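Local structure of fanconi-associated nuclease 1 homolog (Pseudomonas aeruginosa, 5Y7Q) at residues 495-498 against 499-503; 254-257 against 258-262. The protein belongs to the FAN1 family of nucleases, a helix-rich single chain that carries a VRR-NUC domain and is bound to nucleic acid in this model. One frame throughout, in Å; residues are numbered along the deposited sequence.

Interaction 1: residues 495-498 against 499-503; sequences LLEQ and ALDCL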
ATOM      1  N   LEU A 495      23.688  15.973   0.232  1.00 54.09           N
ATOM      2  CA  LEU A 495      23.046  15.683  -1.047  1.00 51.94           C
ATOM      3  C   LEU A 495      22.001  16.741  -1.403  1.00 56.52           C
ATOM      4  O   LEU A 495      21.792  17.036  -2.586  1.00 65.83           O
ATOM      5  CB  LEU A 495      22.425  14.278  -1.029  1.00 47.75           C
ATOM      6  CG  LEU A 495      21.434  14.026  -2.166  1.00 49.29           C
ATOM      7  CD1 LEU A 495      22.100  14.070  -3.540  1.00 45.87           C
ATOM      8  CD2 LEU A 495      20.675  12.749  -1.974  1.00 44.28           C
ATOM      9  N   LEU A 496      21.362  17.347  -0.400  1.00 58.45           N
ATOM     10  CA  LEU A 496      20.431  18.439  -0.667  1.00 60.20           C
ATOM     11  C   LEU A 496      21.152  19.640  -1.261  1.00 65.22           C
ATOM     12  O   LEU A 496      20.687  20.232  -2.239  1.00 67.34           O
ATOM     13  CB  LEU A 496      19.718  18.857   0.613  1.00 60.67           C
ATOM     14  CG  LEU A 496      18.638  19.904   0.355  1.00 68.68           C
ATOM     15  CD1 LEU A 496      17.620  19.338  -0.628  1.00 59.55           C
ATOM     16  CD2 LEU A 496      17.972  20.320   1.662  1.00 77.13           C
ATOM     17  N   GLU A 497      22.274  20.033  -0.661  1.00 60.43           N
ATOM     18  CA  GLU A 497      22.939  21.255  -1.090  1.00 69.75           C
ATOM     19  C   GLU A 497      23.527  21.075  -2.486  1.00 77.05           C
ATOM     20  O   GLU A 497      23.312  21.909  -3.383  1.00 77.75           O
ATOM     21  CB  GLU A 497      24.003  21.655  -0.062  1.00 80.05           C
ATOM     22  CG  GLU A 497      23.852  23.081   0.532  1.00105.04           C
ATOM     23  CD  GLU A 497      22.440  23.402   1.064  1.00114.99           C
ATOM     24  OE1 GLU A 497      21.711  24.177   0.400  1.00118.63           O
ATOM     25  OE2 GLU A 497      22.061  22.893   2.147  1.00114.52           O
ATOM     26  N   GLN A 498      24.218  19.950  -2.710  1.00 76.04           N
ATOM     27  CA  GLN A 498      24.710  19.653  -4.054  1.00 66.07           C
ATOM     28  C   GLN A 498      23.568  19.595  -5.064  1.00 64.81           C
ATOM     29  O   GLN A 498      23.668  20.176  -6.149  1.00 66.46           O
ATOM     30  CB  GLN A 498      25.510  18.352  -4.047  1.00 56.19           C
ATOM     31  CG  GLN A 498      26.689  18.425  -3.099  1.00 64.88           C
ATOM     32  CD  GLN A 498      27.514  17.161  -3.072  1.00 71.63           C
ATOM     33  OE1 GLN A 498      27.025  16.083  -3.389  1.00 66.33           O
ATOM     34  NE2 GLN A 498      28.785  17.292  -2.697  1.00 84.31           N
ATOM     35  N   ALA A 499      22.454  18.945  -4.715  1.00 64.29           N
ATOM     36  CA  ALA A 499      21.327  18.928  -5.641  1.00 57.74           C
ATOM     37  C   ALA A 499      20.828  20.343  -5.932  1.00 62.21           C
ATOM     38  O   ALA A 499      20.573  20.693  -7.090  1.00 66.71           O
ATOM     39  CB  ALA A 499      20.211  18.058  -5.084  1.00 57.94           C
ATOM     40  N   LEU A 500      20.753  21.189  -4.905  1.00 61.74           N
ATOM     41  CA  LEU A 500      20.197  22.523  -5.077  1.00 65.71           C
ATOM     42  C   LEU A 500      21.054  23.346  -6.014  1.00 77.07           C
ATOM     43  O   LEU A 500      20.544  24.030  -6.911  1.00 83.20           O
ATOM     44  CB  LEU A 500      20.077  23.221  -3.731  1.00 61.60           C
ATOM     45  CG  LEU A 500      18.884  22.822  -2.861  1.00 71.38           C
ATOM     46  CD1 LEU A 500      18.674  23.892  -1.800  1.00 87.67           C
ATOM     47  CD2 LEU A 500      17.619  22.651  -3.684  1.00 56.38           C
ATOM     48  N   ASP A 501      22.361  23.318  -5.800  1.00 79.23           N
ATOM     49  CA  ASP A 501      23.216  24.211  -6.552  1.00 90.50           C
ATOM     50  C   ASP A 501      23.633  23.648  -7.909  1.00 83.49           C
ATOM     51  O   ASP A 501      23.978  24.433  -8.801  1.00 79.61           O
ATOM     52  CB  ASP A 501      24.408  24.605  -5.669  1.00107.68           C
ATOM     53  CG  ASP A 501      23.975  25.497  -4.468  1.00122.87           C
ATOM     54  OD1 ASP A 501      23.855  26.741  -4.645  1.00125.07           O
ATOM     55  OD2 ASP A 501      23.734  24.955  -3.356  1.00117.46           O
ATOM     56  N   CYS A 502      23.582  22.326  -8.107  1.00 83.14           N
ATOM     57  CA  CYS A 502      23.942  21.736  -9.395  1.00 79.38           C
ATOM     58  C   CYS A 502      22.771  21.455 -10.332  1.00 78.76           C
ATOM     59  O   CYS A 502      23.009  21.215 -11.516  1.00 89.18           O
ATOM     60  CB  CYS A 502      24.702  20.422  -9.192  1.00 84.60           C
ATOM     61  SG  CYS A 502      26.334  20.579  -8.463  1.00 99.82           S
ATOM     62  N   LEU A 503      21.523  21.489  -9.870  1.00 70.07           N
ATOM     63  CA  LEU A 503      20.417  21.113 -10.744  1.00 62.10           C
ATOM     64  C   LEU A 503      19.754  22.353 -11.309  1.00 68.96           C
ATOM     65  O   LEU A 503      19.310  23.217 -10.535  1.00 77.49           O
ATOM     66  CB  LEU A 503      19.388  20.268 -10.002  1.00 59.59           C
ATOM     67  CG  LEU A 503      19.776  18.820  -9.665  1.00 60.21           C
ATOM     68  CD1 LEU A 503      18.709  18.135  -8.833  1.00 52.40           C
ATOM     69  CD2 LEU A 503      20.052  18.037 -10.930  1.00 61.92           C
TER
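L496 and L500 sit one turn apart on the helix 493-502, and the side chains meet where CD1 of L496 lies 4.3 Å from CG of L500. This is the tightly packed side. Both leucines also lean on I471 of the helix 467-478 and on L414 of the helix 409-418, while A499, next along the buried face, rests on L410. L500 carries its CG anti to the carbonyl carbon (chi1 -79°), a turn that lays the branch back over the preceding turn of backbone and toward L496. Underneath, the main chain is stitched by four i to i+4 hydrogen bonds: A499 N to L495 O, L500 N to L496 O at 2.8 Å, D501 N to E497 O, and C502 N to Q498 O. They make this the closing half of an alpha-helix within the VRR-NUC domain, and L503 is the first residue past its end to leave helical angles. L495, Q498 and C502 touch F532 of the strand 529-533, so the helix is wedged between sheet and helices. Q498 is partly exposed, yet it is laid on the strands 529-533 and 402-405, meeting A402 as well as F532, and its OE1 is held by a hydrogen bond with H404.

The looser side belongs to E497 and D501, both partly exposed. E497 folds its chain at chi2 (50°) and crosses L500 obliquely, OE1 passing 3.8 Å from CD1 of L500; that same oxygen is held in a salt bridge by R472. D501 stands one turn on, its OD2 4.3 Å from OE1 of E497, two like charges whose repulsion R472 would be expected to ease.

Interaction 2: residues 254-257 against 258-262; sequences LGEP and LEELL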
ATOM      1  N   LEU A 254      -8.267 -16.549   0.128  1.00105.02           N
ATOM      2  CA  LEU A 254      -8.381 -17.875   0.733  1.00111.58           C
ATOM      3  C   LEU A 254      -8.623 -19.001  -0.272  1.00113.46           C
ATOM      4  O   LEU A 254      -8.777 -20.151   0.151  1.00113.21           O
ATOM      5  CB  LEU A 254      -9.499 -17.905   1.782  1.00114.19           C
ATOM      6  CG  LEU A 254      -9.245 -17.217   3.126  1.00114.30           C
ATOM      7  CD1 LEU A 254     -10.243 -17.721   4.170  1.00116.61           C
ATOM      8  CD2 LEU A 254      -7.801 -17.401   3.591  1.00110.51           C
ATOM      9  N   GLY A 255      -8.658 -18.718  -1.574  1.00110.05           N
ATOM     10  CA  GLY A 255      -8.827 -19.771  -2.561  1.00112.12           C
ATOM     11  C   GLY A 255     -10.241 -20.042  -3.026  1.00113.42           C
ATOM     12  O   GLY A 255     -10.520 -21.149  -3.506  1.00113.75           O
ATOM     13  N   GLU A 256     -11.140 -19.073  -2.903  1.00112.27           N
ATOM     14  CA  GLU A 256     -12.529 -19.207  -3.325  1.00117.07           C
ATOM     15  C   GLU A 256     -12.633 -19.120  -4.851  1.00113.33           C
ATOM     16  O   GLU A 256     -11.968 -18.286  -5.475  1.00109.48           O
ATOM     17  CB  GLU A 256     -13.382 -18.114  -2.666  1.00122.07           C
ATOM     18  CG  GLU A 256     -14.893 -18.331  -2.705  1.00132.17           C
ATOM     19  CD  GLU A 256     -15.622 -17.722  -1.504  1.00138.46           C
ATOM     20  OE1 GLU A 256     -15.107 -17.827  -0.362  1.00139.44           O
ATOM     21  OE2 GLU A 256     -16.715 -17.144  -1.710  1.00137.36           O
ATOM     22  N   PRO A 257     -13.450 -19.966  -5.477  1.00113.27           N
ATOM     23  CA  PRO A 257     -13.565 -19.931  -6.943  1.00110.28           C
ATOM     24  C   PRO A 257     -14.208 -18.642  -7.425  1.00104.60           C
ATOM     25  O   PRO A 257     -15.202 -18.173  -6.869  1.00109.22           O
ATOM     26  CB  PRO A 257     -14.452 -21.137  -7.258  1.00113.98           C
ATOM     27  CG  PRO A 257     -15.256 -21.332  -6.002  1.00117.00           C
ATOM     28  CD  PRO A 257     -14.320 -20.988  -4.877  1.00113.80           C
ATOM     29  N   LEU A 258     -13.654 -18.083  -8.494  1.00 98.41           N
ATOM     30  CA  LEU A 258     -14.177 -16.814  -8.968  1.00 92.47           C
ATOM     31  C   LEU A 258     -15.635 -16.879  -9.382  1.00 88.85           C
ATOM     32  O   LEU A 258     -16.225 -15.821  -9.576  1.00 84.39           O
ATOM     33  CB  LEU A 258     -13.374 -16.297 -10.158  1.00 92.90           C
ATOM     34  CG  LEU A 258     -11.911 -15.996  -9.900  1.00 89.88           C
ATOM     35  CD1 LEU A 258     -11.305 -15.706 -11.226  1.00 85.21           C
ATOM     36  CD2 LEU A 258     -11.754 -14.820  -8.957  1.00 89.58           C
ATOM     37  N   GLU A 259     -16.223 -18.064  -9.562  1.00 92.21           N
ATOM     38  CA  GLU A 259     -17.601 -18.117 -10.041  1.00 94.88           C
ATOM     39  C   GLU A 259     -18.535 -17.408  -9.067  1.00 93.75           C
ATOM     40  O   GLU A 259     -19.254 -16.465  -9.436  1.00101.47           O
ATOM     41  CB  GLU A 259     -18.035 -19.568 -10.265  1.00110.62           C
ATOM     42  CG  GLU A 259     -19.494 -19.720 -10.746  1.00125.61           C
ATOM     43  CD  GLU A 259     -19.925 -21.183 -10.998  1.00130.94           C
ATOM     44  OE1 GLU A 259     -19.639 -21.710 -12.096  1.00128.14           O
ATOM     45  OE2 GLU A 259     -20.557 -21.800 -10.104  1.00130.99           O
ATOM     46  N   GLU A 260     -18.496 -17.813  -7.798  1.00 92.51           N
ATOM     47  CA  GLU A 260     -19.335 -17.164  -6.796  1.00102.09           C
ATOM     48  C   GLU A 260     -18.760 -15.823  -6.355  1.00 99.04           C
ATOM     49  O   GLU A 260     -19.519 -14.923  -5.964  1.00 97.35           O
ATOM     50  CB  GLU A 260     -19.551 -18.099  -5.597  1.00110.41           C
ATOM     51  CG  GLU A 260     -18.284 -18.692  -4.979  1.00112.87           C
ATOM     52  CD  GLU A 260     -18.571 -19.775  -3.921  1.00116.85           C
ATOM     53  OE1 GLU A 260     -18.892 -20.926  -4.301  1.00111.45           O
ATOM     54  OE2 GLU A 260     -18.465 -19.477  -2.707  1.00116.37           O
ATOM     55  N   LEU A 261     -17.437 -15.656  -6.430  1.00 96.51           N
ATOM     56  CA  LEU A 261     -16.849 -14.343  -6.187  1.00 92.15           C
ATOM     57  C   LEU A 261     -17.451 -13.300  -7.118  1.00 86.66           C
ATOM     58  O   LEU A 261     -17.927 -12.252  -6.667  1.00 88.44           O
ATOM     59  CB  LEU A 261     -15.334 -14.398  -6.360  1.00 90.86           C
ATOM     60  CG  LEU A 261     -14.535 -14.971  -5.197  1.00 95.17           C
ATOM     61  CD1 LEU A 261     -13.059 -14.824  -5.479  1.00 98.30           C
ATOM     62  CD2 LEU A 261     -14.905 -14.281  -3.903  1.00 93.33           C
ATOM     63  N   LEU A 262     -17.462 -13.591  -8.424  1.00 81.01           N
ATOM     64  CA  LEU A 262     -17.966 -12.653  -9.423  1.00 81.52           C
ATOM     65  C   LEU A 262     -19.466 -12.477  -9.305  1.00 85.91           C
ATOM     66  O   LEU A 262     -19.971 -11.358  -9.476  1.00 89.06           O
ATOM     67  CB  LEU A 262     -17.621 -13.124 -10.835  1.00 79.07           C
ATOM     68  CG  LEU A 262     -16.156 -13.138 -11.235  1.00 74.88           C
ATOM     69  CD1 LEU A 262     -16.021 -13.852 -12.572  1.00 70.09           C
ATOM     70  CD2 LEU A 262     -15.594 -11.707 -11.255  1.00 65.37           C
TER
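E256 and E260 bring their carboxylates together just where the helix 258-264 begins, OE2 of E256 lying 3.1 Å from OE2 of E260. Both atoms are acceptors and this is not a hydrogen bond; two like charges lie side by side, and at 2.7 Å resolution the closeness should carry no weight. R251 provides the counter-charge, forming a salt bridge to OE2 of E256. The chains cross at about a right angle and the two carboxylate planes stand 76° apart. E256 sends its CG anti to the backbone N (chi1 -164°) before bending at chi2, whereas E260 takes the less usual first torsion (chi1 52°), with CG between the backbone N and the carbonyl carbon, and then runs extended back over the start of the helix.

That course also carries E260 past the proline ring, OE1 coming 4.0 Å from CG of P257. P257 occupies the N-cap position, and its carbonyl oxygen receives two weak hydrogen bonds from the first turn: L261 N at 3.4 Å, nearly straight, and E260 N, which is much more bent. Two residues earlier, G255 ends the helix 236-253 in a Schellman motif, its positive phi turning the chain toward the next helix.

L261 is buried, its side chain setting off toward the 254-257 segment. Its CD1 lies 3.6 Å from the carbonyl O of E256, its CG 4.2 Å from CB of the same glutamate, and its side chain also touches F252 and R251. L258 packs beside it on F252 and on F286 of the helix 273-292.

How the interactions relate
Interaction 1 is largely buried and interaction 2 lies at the surface, on opposite sides of the chain's centre with their own centres about 53 Å apart; they share no helix or strand. The range 495-503 is the closing part of one helix, and the backbone bonds between its two segments are regular i to i+4 bonds. The range 254-262 runs from the turn after helix 236-253 into the first turns of helix 258-264, and the bonds between its segments are weak ones to a capping carbonyl. Each contact pairs two acidic side chains four residues apart, with an arginine on one of them: R472 in interaction 1, R251 in interaction 2. Leucines supply the inward face of both.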